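Local coordinates for protein apoptosis regulator Bcl-2 homolog (Fowlpox virus, PDB 5TZP) that inhibits apoptosis of the host cell by sequestering proapoptotic Bcl-2 proteins, including BAK1 and BAX, and here holds a BH3 peptide of Bik, at residues Leu49-Tyr61 and Arg90-Ser102. Numbering follows the deposited sequence.
Sequences LKAACKSVIKTNY and RIITIIAFCAYYS. With EDO (1,2-ethanediol), chain C.
Tyr100 OH lies at the edge of the Tyr61 ring, near its plane, 3.7 Å from CD2 of Tyr61. The two tyrosines meet where helices 43-68 and 88-105 of the all-helical Bcl-2 fold cross. The carbonyl oxygens of Ile57 and Lys58 also sit at the Tyr61 ring's edge, in plane. Ile57 CG2 and Tyr61 CB approach the Tyr100 ring obliquely; CG2 of Ile57 is 3.7 Å from CD1 of Tyr100. With CG anti to the backbone N (chi1 -173°), the Tyr100 ring extends toward Ile57 and Tyr61. Its hydroxyl is hydrogen-bonded to Asp65.

Segments 49-61 and 90-102 cross at -68°, and helix 88-105 carries much of the BH1 motif. The axes of the two segments come within 8.7 Å. Ala96 lies at the close point, where its CA is 4.7 Å from CA of Cys53. The small side chains of Ala96 and Cys53 are consistent with this close approach. CB of Ala96 touches CB of Cys53 and, at 3.8 Å, CG1 of Val56.

Ile92 is a knob in a hole formed by Leu49, Ala52, Cys53 and Val56. Its CG2 branch meets CB of Ala52 at 3.8 Å, and also CG2 of Val56. Leu49 and Ile95 cross at about a right angle through their CD1 methyls.

Aromatic packing from the bound peptide covers Ala52 and Val56, and Arg90 forms a salt bridge to one of its acidic residues. The same two helices therefore line the BH3-binding groove. Near the C-terminal end of segment 49-61, Asn60 ND2 donates to a lone pair of Val56 O at 2.9 Å.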
ATOM      1  N   LEU A  49       2.568  -5.086   8.785  1.00  8.20           N
ATOM      2  CA  LEU A  49       1.904  -4.430   7.661  1.00  8.69           C
ATOM      3  C   LEU A  49       0.394  -4.436   7.854  1.00  8.89           C
ATOM      4  O   LEU A  49      -0.283  -3.400   7.679  1.00  9.52           O
ATOM      5  CB  LEU A  49       2.331  -5.118   6.360  1.00  9.33           C
ATOM      6  CG  LEU A  49       1.652  -4.531   5.091  1.00  9.04           C
ATOM      7  CD1 LEU A  49       2.032  -3.111   4.801  1.00  9.00           C
ATOM      8  CD2 LEU A  49       1.958  -5.406   3.893  1.00 11.20           C
ATOM      9  N   LYS A  50      -0.168  -5.597   8.138  1.00  8.84           N
ATOM     10  CA  LYS A  50      -1.610  -5.740   8.267  1.00 10.31           C
ATOM     11  C   LYS A  50      -2.137  -4.833   9.352  1.00  7.98           C
ATOM     12  O   LYS A  50      -3.150  -4.128   9.205  1.00 10.81           O
ATOM     13  CB  LYS A  50      -1.900  -7.230   8.548  1.00 13.43           C
ATOM     14  CG  LYS A  50      -3.279  -7.504   8.946  1.00 15.12           C
ATOM     15  CD  LYS A  50      -3.526  -9.102   9.043  1.00 20.18           C
ATOM     16  CE  LYS A  50      -4.661  -9.494   9.939  1.00 25.11           C
ATOM     17  NZ  LYS A  50      -4.741 -10.978   9.941  1.00 21.68           N
ATOM     18  N   ALA A  51      -1.507  -4.828  10.517  1.00  8.50           N
ATOM     19  CA  ALA A  51      -1.957  -3.981  11.652  1.00 11.26           C
ATOM     20  C   ALA A  51      -1.850  -2.489  11.318  1.00  9.72           C
ATOM     21  O   ALA A  51      -2.750  -1.692  11.630  1.00 10.17           O
ATOM     22  CB  ALA A  51      -1.163  -4.289  12.903  1.00 10.96           C
ATOM     23  N   ALA A  52      -0.782  -2.110  10.615  1.00  9.28           N
ATOM     24  CA  ALA A  52      -0.543  -0.696  10.293  1.00  9.09           C
ATOM     25  C   ALA A  52      -1.572  -0.264   9.234  1.00  9.46           C
ATOM     26  O   ALA A  52      -2.152   0.830   9.358  1.00  9.70           O
ATOM     27  CB  ALA A  52       0.880  -0.505   9.763  1.00 10.32           C
ATOM     28  N   CYS A  53      -1.864  -1.101   8.242  1.00  8.05           N
ATOM     29  CA  CYS A  53      -2.875  -0.736   7.249  1.00  8.70           C
ATOM     30  C   CYS A  53      -4.227  -0.635   7.895  1.00  9.82           C
ATOM     31  O   CYS A  53      -5.029   0.262   7.547  1.00  9.51           O
ATOM     32  CB  CYS A  53      -2.857  -1.764   6.129  1.00 10.04           C
ATOM     33  SG  CYS A  53      -1.408  -1.667   5.051  1.00 10.35           S
ATOM     34  N   LYS A  54      -4.561  -1.534   8.803  1.00  8.66           N
ATOM     35  CA  LYS A  54      -5.830  -1.490   9.504  1.00 10.07           C
ATOM     36  C   LYS A  54      -5.945  -0.164  10.238  1.00 12.35           C
ATOM     37  O   LYS A  54      -7.008   0.492  10.200  1.00 11.45           O
ATOM     38  CB  LYS A  54      -5.981  -2.645  10.522  1.00 12.11           C
ATOM     39  CG  LYS A  54      -7.251  -2.715  11.314  1.00 19.69           C
ATOM     40  CD  LYS A  54      -7.355  -4.019  12.168  1.00 26.35           C
ATOM     41  CE  LYS A  54      -8.652  -4.113  12.982  1.00 35.73           C
ATOM     42  NZ  LYS A  54      -9.015  -5.563  13.396  1.00 46.91           N
ATOM     43  N   SER A  55      -4.851   0.311  10.862  1.00 10.48           N
ATOM     44  CA  SER A  55      -4.893   1.575  11.569  1.00 10.23           C
ATOM     45  C   SER A  55      -5.133   2.734  10.612  1.00 11.48           C
ATOM     46  O   SER A  55      -5.947   3.657  10.896  1.00 12.14           O
ATOM     47  CB  SER A  55      -3.591   1.748  12.338  1.00 12.90           C
ATOM     48  OG  SER A  55      -3.516   3.028  12.971  1.00 17.02           O
ATOM     49  N   VAL A  56      -4.425   2.776   9.521  1.00  9.59           N
ATOM     50  CA  VAL A  56      -4.584   3.834   8.507  1.00 10.85           C
ATOM     51  C   VAL A  56      -6.016   3.867   8.011  1.00  9.41           C
ATOM     52  O   VAL A  56      -6.603   4.941   7.899  1.00 10.56           O
ATOM     53  CB  VAL A  56      -3.566   3.695   7.369  1.00  9.07           C
ATOM     54  CG1 VAL A  56      -3.879   4.647   6.207  1.00 10.34           C
ATOM     55  CG2 VAL A  56      -2.175   3.976   7.918  1.00 11.72           C
ATOM     56  N   ILE A  57      -6.579   2.710   7.688  1.00  9.73           N
ATOM     57  CA  ILE A  57      -7.954   2.646   7.179  1.00 10.08           C
ATOM     58  C   ILE A  57      -8.924   3.095   8.242  1.00 11.22           C
ATOM     59  O   ILE A  57      -9.834   3.899   7.950  1.00 10.92           O
ATOM     60  CB  ILE A  57      -8.262   1.230   6.631  1.00 10.08           C
ATOM     61  CG1 ILE A  57      -7.476   0.992   5.358  1.00  9.65           C
ATOM     62  CG2 ILE A  57      -9.769   1.101   6.374  1.00 11.24           C
ATOM     63  CD1 ILE A  57      -7.423  -0.457   4.880  1.00 10.29           C
ATOM     64  N   LYS A  58      -8.775   2.651   9.477  1.00 10.36           N
ATOM     65  CA  LYS A  58      -9.727   3.052  10.533  1.00 11.67           C
ATOM     66  C   LYS A  58      -9.687   4.553  10.734  1.00 12.16           C
ATOM     67  O   LYS A  58     -10.746   5.160  11.057  1.00 16.07           O
ATOM     68  CB  LYS A  58      -9.397   2.319  11.832  1.00 15.58           C
ATOM     69  CG  LYS A  58     -10.263   2.723  13.048  1.00 30.48           C
ATOM     70  CD  LYS A  58      -9.822   2.012  14.341  1.00 41.32           C
ATOM     71  CE  LYS A  58     -10.210   0.540  14.279  1.00 35.39           C
ATOM     72  NZ  LYS A  58      -9.965  -0.141  15.625  1.00 49.31           N
ATOM     73  N   THR A  59      -8.515   5.176  10.624  1.00 12.37           N
ATOM     74  CA  THR A  59      -8.338   6.596  10.902  1.00 12.79           C
ATOM     75  C   THR A  59      -8.828   7.440   9.729  1.00 12.96           C
ATOM     76  O   THR A  59      -9.269   8.584   9.941  1.00 16.29           O
ATOM     77  CB  THR A  59      -6.861   6.883  11.193  1.00 16.01           C
ATOM     78  OG1 THR A  59      -6.513   6.194  12.391  1.00 18.12           O
ATOM     79  CG2 THR A  59      -6.586   8.352  11.341  1.00 16.75           C
ATOM     80  N   ASN A  60      -8.737   6.966   8.493  1.00  9.47           N
ATOM     81  CA  ASN A  60      -8.858   7.807   7.312  1.00  9.82           C
ATOM     82  C   ASN A  60      -9.864   7.365   6.295  1.00  8.89           C
ATOM     83  O   ASN A  60      -9.966   7.998   5.255  1.00  9.68           O
ATOM     84  CB  ASN A  60      -7.491   7.918   6.610  1.00 10.23           C
ATOM     85  CG  ASN A  60      -6.441   8.487   7.502  1.00 10.91           C
ATOM     86  OD1 ASN A  60      -6.399   9.712   7.668  1.00 13.23           O
ATOM     87  ND2 ASN A  60      -5.548   7.660   7.987  1.00 11.56           N
ATOM     88  N   TYR A  61     -10.662   6.336   6.595  1.00  9.57           N
ATOM     89  CA  TYR A  61     -11.551   5.817   5.550  1.00  8.61           C
ATOM     90  C   TYR A  61     -12.516   6.863   5.023  1.00  8.12           C
ATOM     91  O   TYR A  61     -12.828   6.818   3.830  1.00  8.71           O
ATOM     92  CB  TYR A  61     -12.342   4.549   5.993  1.00 10.50           C
ATOM     93  CG  TYR A  61     -13.491   4.820   6.902  1.00  9.47           C
ATOM     94  CD1 TYR A  61     -13.373   4.918   8.269  1.00 11.65           C
ATOM     95  CD2 TYR A  61     -14.726   5.029   6.356  1.00 10.94           C
ATOM     96  CE1 TYR A  61     -14.478   5.236   9.052  1.00 12.77           C
ATOM     97  CE2 TYR A  61     -15.812   5.338   7.129  1.00 12.03           C
ATOM     98  CZ  TYR A  61     -15.700   5.407   8.444  1.00 10.66           C
ATOM     99  OH  TYR A  61     -16.709   5.829   9.258  1.00 14.82           O
ATOM    100  N   ARG A  90       4.716   6.108   4.156  1.00  9.62           N
ATOM    101  CA  ARG A  90       4.224   6.299   2.798  1.00 10.20           C
ATOM    102  C   ARG A  90       3.837   4.959   2.173  1.00 11.03           C
ATOM    103  O   ARG A  90       2.802   4.836   1.495  1.00  9.25           O
ATOM    104  CB  ARG A  90       5.196   7.068   1.929  1.00 10.43           C
ATOM    105  CG  ARG A  90       5.238   8.578   2.350  1.00 12.46           C
ATOM    106  CD  ARG A  90       6.223   9.320   1.554  1.00 14.93           C
ATOM    107  NE  ARG A  90       6.294  10.728   1.971  1.00 17.30           N
ATOM    108  CZ  ARG A  90       6.435  11.722   1.104  1.00 18.89           C
ATOM    109  NH1 ARG A  90       6.404  11.554  -0.212  1.00 20.28           N
ATOM    110  NH2 ARG A  90       6.380  12.951   1.630  1.00 21.62           N
ATOM    111  N   ILE A  91       4.720   3.968   2.308  1.00  9.87           N
ATOM    112  CA  ILE A  91       4.459   2.612   1.778  1.00  8.48           C
ATOM    113  C   ILE A  91       3.205   2.059   2.406  1.00  8.36           C
ATOM    114  O   ILE A  91       2.331   1.529   1.708  1.00  8.60           O
ATOM    115  CB  ILE A  91       5.692   1.703   1.995  1.00 10.58           C
ATOM    116  CG1 ILE A  91       6.818   2.159   1.093  1.00 10.24           C
ATOM    117  CG2 ILE A  91       5.327   0.240   1.707  1.00 10.30           C
ATOM    118  CD1 ILE A  91       8.176   1.455   1.457  1.00 11.99           C
ATOM    119  N   ILE A  92       3.094   2.133   3.716  1.00  8.62           N
ATOM    120  CA  ILE A  92       1.926   1.613   4.427  1.00  7.52           C
ATOM    121  C   ILE A  92       0.685   2.337   3.953  1.00  8.92           C
ATOM    122  O   ILE A  92      -0.360   1.704   3.698  1.00  8.26           O
ATOM    123  CB  ILE A  92       2.083   1.789   5.944  1.00  8.96           C
ATOM    124  CG1 ILE A  92       3.151   0.772   6.419  1.00 11.11           C
ATOM    125  CG2 ILE A  92       0.764   1.653   6.678  1.00 10.13           C
ATOM    126  CD1 ILE A  92       3.787   1.168   7.791  1.00 10.69           C
ATOM    127  N   THR A  93       0.747   3.652   3.806  1.00  7.83           N
ATOM    128  CA  THR A  93      -0.431   4.403   3.413  1.00  7.22           C
ATOM    129  C   THR A  93      -0.857   4.053   1.988  1.00  8.50           C
ATOM    130  O   THR A  93      -2.051   3.895   1.712  1.00  8.40           O
ATOM    131  CB  THR A  93      -0.203   5.907   3.550  1.00  8.27           C
ATOM    132  OG1 THR A  93       0.045   6.194   4.937  1.00 10.58           O
ATOM    133  CG2 THR A  93      -1.370   6.701   3.139  1.00 10.34           C
ATOM    134  N   ILE A  94       0.087   3.906   1.064  1.00  8.46           N
ATOM    135  CA  ILE A  94      -0.189   3.464  -0.306  1.00  9.86           C
ATOM    136  C   ILE A  94      -0.875   2.119  -0.296  1.00  8.88           C
ATOM    137  O   ILE A  94      -1.898   1.938  -0.984  1.00  8.37           O
ATOM    138  CB  ILE A  94       1.148   3.408  -1.151  1.00 11.12           C
ATOM    139  CG1 ILE A  94       1.604   4.799  -1.528  1.00 13.70           C
ATOM    140  CG2 ILE A  94       0.980   2.463  -2.355  1.00 16.15           C
ATOM    141  CD1 ILE A  94       3.073   4.779  -1.930  1.00 15.42           C
ATOM    142  N   ILE A  95      -0.348   1.143   0.449  1.00  8.03           N
ATOM    143  CA  ILE A  95      -0.921  -0.184   0.461  1.00  7.94           C
ATOM    144  C   ILE A  95      -2.289  -0.154   1.091  1.00  9.21           C
ATOM    145  O   ILE A  95      -3.237  -0.781   0.594  1.00  8.60           O
ATOM    146  CB  ILE A  95       0.031  -1.193   1.139  1.00  7.62           C
ATOM    147  CG1 ILE A  95       1.330  -1.319   0.328  1.00  8.66           C
ATOM    148  CG2 ILE A  95      -0.624  -2.523   1.351  1.00  8.94           C
ATOM    149  CD1 ILE A  95       2.457  -2.057   1.095  1.00  9.76           C
ATOM    150  N   ALA A  96      -2.434   0.560   2.192  1.00  7.60           N
ATOM    151  CA  ALA A  96      -3.737   0.664   2.876  1.00  7.78           C
ATOM    152  C   ALA A  96      -4.795   1.294   1.957  1.00  8.01           C
ATOM    153  O   ALA A  96      -5.906   0.754   1.820  1.00  8.41           O
ATOM    154  CB  ALA A  96      -3.587   1.459   4.152  1.00  9.07           C
ATOM    155  N   PHE A  97      -4.477   2.424   1.371  1.00  8.26           N
ATOM    156  CA  PHE A  97      -5.378   3.088   0.428  1.00  7.45           C
ATOM    157  C   PHE A  97      -5.747   2.139  -0.706  1.00  7.80           C
ATOM    158  O   PHE A  97      -6.910   2.046  -1.079  1.00  8.34           O
ATOM    159  CB  PHE A  97      -4.742   4.351  -0.094  1.00  7.79           C
ATOM    160  CG  PHE A  97      -5.607   4.975  -1.148  1.00  8.65           C
ATOM    161  CD1 PHE A  97      -6.675   5.799  -0.783  1.00 10.23           C
ATOM    162  CD2 PHE A  97      -5.379   4.769  -2.476  1.00  8.74           C
ATOM    163  CE1 PHE A  97      -7.520   6.333  -1.773  1.00 12.11           C
ATOM    164  CE2 PHE A  97      -6.214   5.328  -3.467  1.00 10.29           C
ATOM    165  CZ  PHE A  97      -7.288   6.077  -3.114  1.00 10.89           C
ATOM    166  N   CYS A  98      -4.759   1.508  -1.303  1.00  7.72           N
ATOM    167  CA  CYS A  98      -4.999   0.670  -2.464  1.00  8.91           C
ATOM    168  C   CYS A  98      -5.788  -0.572  -2.098  1.00  8.24           C
ATOM    169  O   CYS A  98      -6.620  -1.018  -2.931  1.00  9.63           O
ATOM    170  CB  CYS A  98      -3.698   0.294  -3.162  1.00 10.30           C
ATOM    171  SG  CYS A  98      -2.972   1.648  -4.121  1.00 10.25           S
ATOM    172  N   ALA A  99      -5.569  -1.183  -0.925  1.00  8.37           N
ATOM    173  CA  ALA A  99      -6.428  -2.274  -0.472  1.00  9.12           C
ATOM    174  C   ALA A  99      -7.866  -1.799  -0.326  1.00  7.84           C
ATOM    175  O   ALA A  99      -8.813  -2.450  -0.802  1.00  9.86           O
ATOM    176  CB  ALA A  99      -5.905  -2.870   0.826  1.00  8.65           C
ATOM    177  N   TYR A 100      -8.056  -0.674   0.365  1.00  8.34           N
ATOM    178  CA  TYR A 100      -9.377  -0.116   0.572  1.00  7.79           C
ATOM    179  C   TYR A 100     -10.070   0.136  -0.769  1.00  9.15           C
ATOM    180  O   TYR A 100     -11.252  -0.224  -0.975  1.00  9.89           O
ATOM    181  CB  TYR A 100      -9.205   1.181   1.374  1.00  8.50           C
ATOM    182  CG  TYR A 100     -10.476   1.818   1.839  1.00  8.53           C
ATOM    183  CD1 TYR A 100     -11.157   1.356   2.972  1.00 10.77           C
ATOM    184  CD2 TYR A 100     -11.122   2.804   1.103  1.00 10.10           C
ATOM    185  CE1 TYR A 100     -12.341   1.862   3.373  1.00 11.21           C
ATOM    186  CE2 TYR A 100     -12.340   3.351   1.508  1.00 10.75           C
ATOM    187  CZ  TYR A 100     -12.926   2.868   2.655  1.00  9.88           C
ATOM    188  OH  TYR A 100     -14.146   3.379   3.047  1.00 12.38           O
ATOM    189  N   TYR A 101      -9.334   0.743  -1.704  1.00  8.60           N
ATOM    190  CA  TYR A 101      -9.795   1.037  -3.050  1.00  8.90           C
ATOM    191  C   TYR A 101     -10.203  -0.241  -3.771  1.00  8.43           C
ATOM    192  O   TYR A 101     -11.285  -0.290  -4.397  1.00  9.99           O
ATOM    193  CB  TYR A 101      -8.666   1.810  -3.776  1.00  9.71           C
ATOM    194  CG  TYR A 101      -8.858   1.990  -5.258  1.00  9.38           C
ATOM    195  CD1 TYR A 101      -9.718   2.929  -5.761  1.00 10.72           C
ATOM    196  CD2 TYR A 101      -8.222   1.196  -6.162  1.00 12.35           C
ATOM    197  CE1 TYR A 101      -9.884   3.095  -7.116  1.00 11.17           C
ATOM    198  CE2 TYR A 101      -8.393   1.345  -7.519  1.00 10.97           C
ATOM    199  CZ  TYR A 101      -9.230   2.314  -7.958  1.00 10.20           C
ATOM    200  OH  TYR A 101      -9.419   2.468  -9.330  1.00 11.86           O
ATOM    201  N   SER A 102      -9.323  -1.239  -3.747  1.00  8.84           N
ATOM    202  CA  SER A 102      -9.586  -2.510  -4.455  0.50  7.81           C
ATOM    203  C   SER A 102     -10.933  -3.092  -4.072  1.00 10.09           C
ATOM    204  O   SER A 102     -11.710  -3.551  -4.935  1.00  9.85           O
ATOM    205  CB  SER A 102      -8.473  -3.491  -4.097  0.50 12.45           C
ATOM    206  OG  SER A 102      -8.619  -4.832  -4.590  0.50 15.69           O
TER
HETATM  207  C1  EDO C 201      -7.398   3.060 -12.349  1.00 18.04           C
HETATM  208  O1  EDO C 201      -7.678   3.601 -11.072  1.00 15.89           O
HETATM  209  C2  EDO C 201      -8.440   3.325 -13.368  1.00 18.39           C
HETATM  210  O2  EDO C 201      -8.238   4.756 -13.625  1.00 20.18           O